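Local structure of peptidoglycan synthetase penicillin-binding protein 3 (Bifidobacterium adolescentis, 4YE5) at residues A[313-316]-A[321-324]; A[36-41]-A[429-434]. The protein probably binds penicillin and probably cross-links peptidoglycan strands during cell-wall synthesis. One frame throughout, in Å; residues are numbered along the deposited sequence.

Contact 1: residues A[313-316]-A[321-324]; sequences NTVT and TYKD
Asn313 leads into a beta hairpin of the transpeptidase domain whose arms are strands 314-317 and 320-323, its carbonyl O lying 3.7 Å from Lys323 CA. The axes of the short segments run at 163° and approach to 4.7 Å, as expected for adjacent antiparallel strands. Thr314 forms a non-hydrogen-bonded pair with Lys323. Its CG2 methyl, set beside the backbone N and anti to the carbonyl carbon, lies 3.6 Å from Lys323 CG, and the two side chains run alongside each other in the same direction. Val315 and Tyr322 are the hydrogen-bonded pair. Val315 N donates to Tyr322 O at 3.1 Å. In return, Tyr322 N donates to Val315 O at 2.8 Å. That oxygen also lies at the edge of the tyrosine ring, near its plane. Both side chains are on the face packed against Val348 of helix 344-350, and Tyr322 OH is hydrogen-bonded to Asn396 ND2. At Thr316 the side chains return to the face of Thr314. There Thr316 pairs with Thr321, and a 2.7 Å hydrogen bond links the hydroxyls Thr316 OG1 and Thr321 OG1.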
loop_
_atom_site.group_PDB
_atom_site.type_symbol
_atom_site.label_atom_id
_atom_site.label_comp_id
_atom_site.label_asym_id
_atom_site.label_seq_id
_atom_site.Cartn_x
_atom_site.Cartn_y
_atom_site.Cartn_z
ATOM N N ASN A 313 17.969 -38.493 10.474
ATOM C CA ASN A 313 17.211 -37.423 11.125
ATOM C C ASN A 313 18.088 -36.375 11.800
ATOM O O ASN A 313 17.601 -35.352 12.255
ATOM C CB ASN A 313 16.119 -37.948 12.064
ATOM C CG ASN A 313 16.603 -38.135 13.480
ATOM O OD1 ASN A 313 16.084 -37.521 14.403
ATOM N ND2 ASN A 313 17.607 -38.981 13.659
ATOM N N THR A 314 19.389 -36.623 11.867
ATOM C CA THR A 314 20.298 -35.563 12.272
ATOM C C THR A 314 21.542 -35.627 11.423
ATOM O O THR A 314 21.856 -36.663 10.864
ATOM C CB THR A 314 20.744 -35.678 13.743
ATOM O OG1 THR A 314 21.686 -36.753 13.868
ATOM C CG2 THR A 314 19.551 -35.901 14.665
ATOM N N VAL A 315 22.248 -34.510 11.329
ATOM C CA VAL A 315 23.576 -34.529 10.743
ATOM C C VAL A 315 24.462 -33.539 11.484
ATOM O O VAL A 315 24.007 -32.479 11.915
ATOM C CB VAL A 315 23.557 -34.251 9.217
ATOM C CG1 VAL A 315 23.143 -32.824 8.926
ATOM C CG2 VAL A 315 24.925 -34.557 8.600
ATOM N N THR A 316 25.722 -33.912 11.665
ATOM C CA THR A 316 26.669 -33.050 12.342
ATOM C C THR A 316 27.755 -32.583 11.378
ATOM O O THR A 316 28.415 -33.387 10.731
ATOM C CB THR A 316 27.286 -33.752 13.559
ATOM O OG1 THR A 316 26.238 -34.127 14.461
ATOM C CG2 THR A 316 28.248 -32.821 14.274
ATOM N N THR A 321 25.275 -29.552 15.017
ATOM C CA THR A 321 24.274 -30.584 14.777
ATOM C C THR A 321 22.954 -29.991 14.314
ATOM O O THR A 321 22.438 -29.043 14.915
ATOM C CB THR A 321 24.071 -31.475 16.017
ATOM O OG1 THR A 321 25.242 -32.277 16.209
ATOM C CG2 THR A 321 22.866 -32.394 15.837
ATOM N N TYR A 322 22.426 -30.536 13.221
ATOM C CA TYR A 322 21.153 -30.071 12.669
ATOM C C TYR A 322 20.103 -31.172 12.711
ATOM O O TYR A 322 20.409 -32.341 12.466
ATOM C CB TYR A 322 21.340 -29.552 11.237
ATOM C CG TYR A 322 22.419 -28.506 11.138
ATOM C CD1 TYR A 322 22.123 -27.154 11.308
ATOM C CD2 TYR A 322 23.744 -28.872 10.908
ATOM C CE1 TYR A 322 23.110 -26.195 11.225
ATOM C CE2 TYR A 322 24.744 -27.922 10.822
ATOM C CZ TYR A 322 24.427 -26.586 10.984
ATOM O OH TYR A 322 25.431 -25.644 10.907
ATOM N N LYS A 323 18.869 -30.788 13.030
ATOM C CA LYS A 323 17.771 -31.740 13.153
ATOM C C LYS A 323 16.568 -31.294 12.332
ATOM O O LYS A 323 16.364 -30.101 12.103
ATOM C CB LYS A 323 17.349 -31.883 14.619
ATOM C CG LYS A 323 18.360 -32.618 15.481
ATOM C CD LYS A 323 17.813 -32.900 16.877
ATOM C CE LYS A 323 18.689 -33.900 17.633
ATOM N NZ LYS A 323 20.037 -33.350 17.961
ATOM N N ASP A 324 15.769 -32.257 11.889
ATOM C CA ASP A 324 14.478 -31.929 11.293
ATOM C C ASP A 324 13.456 -31.779 12.417
ATOM O O ASP A 324 13.713 -32.195 13.541
ATOM C CB ASP A 324 14.053 -32.989 10.267
ATOM C CG ASP A 324 14.868 -32.905 8.969
ATOM O OD1 ASP A 324 15.514 -31.854 8.751
ATOM O OD2 ASP A 324 14.861 -33.876 8.172
#

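Contact 2: residues A[36-41]-A[429-434]; sequences MDTNGA and IIKSIT
The flat groups here are the Thr38 carbonyl, which Lys431 reaches, and the Asp37 carboxylate of the same turn. Lys431 NZ approaches Thr38 O at 3.0 Å, tilted 22° from the carbonyl plane. The Asp37 carboxylate is met on opposite faces at one oxygen. Asn39 N reaches Asp37 OD1 at 2.8 Å from a position 61° out of the plane, and Ala41 N reaches the same Asp37 OD1 at 3.0 Å, less steeply, from the other side. The first of these bonds defines an Asx turn. It is superimposed on a type I beta turn, closed by Gly40 N to Asp37 O at 2.9 Å, so the loop that carries Thr38 is braced from within.

The ammonium group of Lys431 has two bonds to the same residue, the second running from Lys431 NZ to Thr38 OG1 at 2.8 Å. Thr38 OG1 lies opposite the backbone N (chi1 -163°), beside the carbonyl carbon, which brings OG1 and O within reach of a single donor group. The lysine chain is extended through all its bonds and crosses the short threonine side chain at an angle, bringing Lys431 CD to 3.4 Å from Thr38 OG1. A positive charge at this position would probably polarise the Thr38 carbonyl.

Lys431 and Ser432 stand together opposite the single residue Thr216 of the adjacent strand, a classic beta bulge. Strand 214-217 lies between strands 35-36 and 430-434 in a mixed sheet, parallel to the first and antiparallel to the second. The backbone of Met36, a selenomethionine, bonds to Val215 and Leu217, while Asp37 OD2 accepts from Arg221 N at the start of helix 221-238.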
loop_
_atom_site.group_PDB
_atom_site.type_symbol
_atom_site.label_atom_id
_atom_site.label_comp_id
_atom_site.label_asym_id
_atom_site.label_seq_id
_atom_site.Cartn_x
_atom_site.Cartn_y
_atom_site.Cartn_z
HETATM N N MSE A 36 -8.396 5.832 -6.014
HETATM C CA MSE A 36 -9.363 4.891 -6.568
HETATM C C MSE A 36 -8.767 3.497 -6.633
HETATM O O MSE A 36 -7.550 3.353 -6.666
HETATM C CB MSE A 36 -9.748 5.339 -7.982
HETATM C CG MSE A 36 -10.539 6.642 -7.995
HETATM SE SE MSE A 36 -10.767 7.291 -9.811
HETATM C CE MSE A 36 -8.904 7.635 -10.267
ATOM N N ASP A 37 -9.612 2.467 -6.655
ATOM C CA ASP A 37 -9.087 1.111 -6.801
ATOM C C ASP A 37 -8.838 0.868 -8.291
ATOM O O ASP A 37 -9.086 1.753 -9.132
ATOM C CB ASP A 37 -10.014 0.042 -6.156
ATOM C CG ASP A 37 -11.106 -0.507 -7.109
ATOM O OD1 ASP A 37 -11.479 0.155 -8.103
ATOM O OD2 ASP A 37 -11.606 -1.637 -6.849
ATOM N N THR A 38 -8.386 -0.337 -8.609
ATOM C CA THR A 38 -8.003 -0.700 -9.965
ATOM C C THR A 38 -9.111 -0.489 -11.013
ATOM O O THR A 38 -8.812 -0.301 -12.183
ATOM C CB THR A 38 -7.475 -2.151 -10.017
ATOM O OG1 THR A 38 -6.739 -2.361 -11.228
ATOM C CG2 THR A 38 -8.622 -3.152 -9.929
ATOM N N ASN A 39 -10.373 -0.512 -10.587
ATOM C CA ASN A 39 -11.499 -0.335 -11.506
ATOM C C ASN A 39 -12.124 1.059 -11.464
ATOM O O ASN A 39 -13.181 1.275 -12.035
ATOM C CB ASN A 39 -12.597 -1.362 -11.235
ATOM C CG ASN A 39 -12.080 -2.782 -11.276
ATOM O OD1 ASN A 39 -12.161 -3.507 -10.292
ATOM N ND2 ASN A 39 -11.520 -3.177 -12.415
ATOM N N GLY A 40 -11.499 1.991 -10.758
ATOM C CA GLY A 40 -12.008 3.357 -10.735
ATOM C C GLY A 40 -12.941 3.611 -9.560
ATOM O O GLY A 40 -13.463 4.705 -9.415
ATOM N N ALA A 41 -13.174 2.602 -8.723
ATOM C CA ALA A 41 -14.031 2.810 -7.562
ATOM C C ALA A 41 -13.326 3.770 -6.609
ATOM O O ALA A 41 -12.155 3.596 -6.303
ATOM C CB ALA A 41 -14.359 1.471 -6.875
ATOM N N ILE A 429 1.975 -1.148 -6.912
ATOM C CA ILE A 429 0.718 -0.903 -6.239
ATOM C C ILE A 429 0.027 0.359 -6.779
ATOM O O ILE A 429 -1.201 0.503 -6.657
ATOM C CB ILE A 429 0.893 -0.822 -4.701
ATOM C CG1 ILE A 429 -0.470 -0.952 -4.003
ATOM C CG2 ILE A 429 1.631 0.441 -4.309
ATOM C CD1 ILE A 429 -0.356 -1.182 -2.510
ATOM N N ILE A 430 0.806 1.267 -7.376
ATOM C CA ILE A 430 0.230 2.424 -8.064
ATOM C C ILE A 430 0.118 2.126 -9.562
ATOM O O ILE A 430 1.122 2.023 -10.257
ATOM C CB ILE A 430 1.083 3.706 -7.869
ATOM C CG1 ILE A 430 1.275 4.021 -6.386
ATOM C CG2 ILE A 430 0.437 4.891 -8.590
ATOM C CD1 ILE A 430 -0.017 4.163 -5.585
ATOM N N LYS A 431 -1.105 1.975 -10.048
ATOM C CA LYS A 431 -1.348 1.574 -11.428
ATOM C C LYS A 431 -1.281 2.769 -12.390
ATOM O O LYS A 431 -0.634 2.702 -13.441
ATOM C CB LYS A 431 -2.716 0.896 -11.508
ATOM C CG LYS A 431 -3.303 0.673 -12.887
ATOM C CD LYS A 431 -4.511 -0.249 -12.740
ATOM C CE LYS A 431 -5.278 -0.391 -14.016
ATOM N NZ LYS A 431 -6.462 -1.266 -13.820
ATOM N N SER A 432 -1.949 3.861 -12.034
ATOM C CA SER A 432 -1.965 5.039 -12.904
ATOM C C SER A 432 -2.231 6.346 -12.175
ATOM O O SER A 432 -2.660 6.359 -11.016
ATOM C CB SER A 432 -2.956 4.867 -14.063
ATOM O OG SER A 432 -4.289 4.753 -13.601
ATOM N N ILE A 433 -1.931 7.445 -12.859
ATOM C CA ILE A 433 -2.226 8.771 -12.358
ATOM C C ILE A 433 -3.018 9.508 -13.427
ATOM O O ILE A 433 -2.641 9.475 -14.600
ATOM C CB ILE A 433 -0.923 9.527 -12.027
ATOM C CG1 ILE A 433 -0.222 8.850 -10.840
ATOM C CG2 ILE A 433 -1.205 11.011 -11.738
ATOM C CD1 ILE A 433 1.150 9.403 -10.548
ATOM N N THR A 434 -4.129 10.136 -13.030
ATOM C CA THR A 434 -4.973 10.888 -13.954
ATOM C C THR A 434 -4.823 12.377 -13.664
ATOM O O THR A 434 -5.151 12.825 -12.560
ATOM C CB THR A 434 -6.461 10.523 -13.791
ATOM O OG1 THR A 434 -6.628 9.111 -13.899
ATOM C CG2 THR A 434 -7.308 11.203 -14.862
#

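In the fold
Both contacts lie at the surface, but they join very different parts of the chain. Contact 1 is local: it pairs neighbouring arms of a hairpin about 41 Å from the centre of the chain. Contact 2 lies only about 12 Å from that centre and brings together segments nearly 390 residues apart, one in the dimerisation domain sequence and one in the transpeptidase domain sequence. They share no strand. The centres of contact 1 and contact 2 are about 50 Å apart, and the nearest atoms of contact 1 and contact 2 about 36 Å. Contact 1 buries 320 Å² through backbone pairing, light apolar contacts and one hydroxyl pair, whereas contact 2 buries 127 Å² and depends on one lysine ammonium gripping a turn.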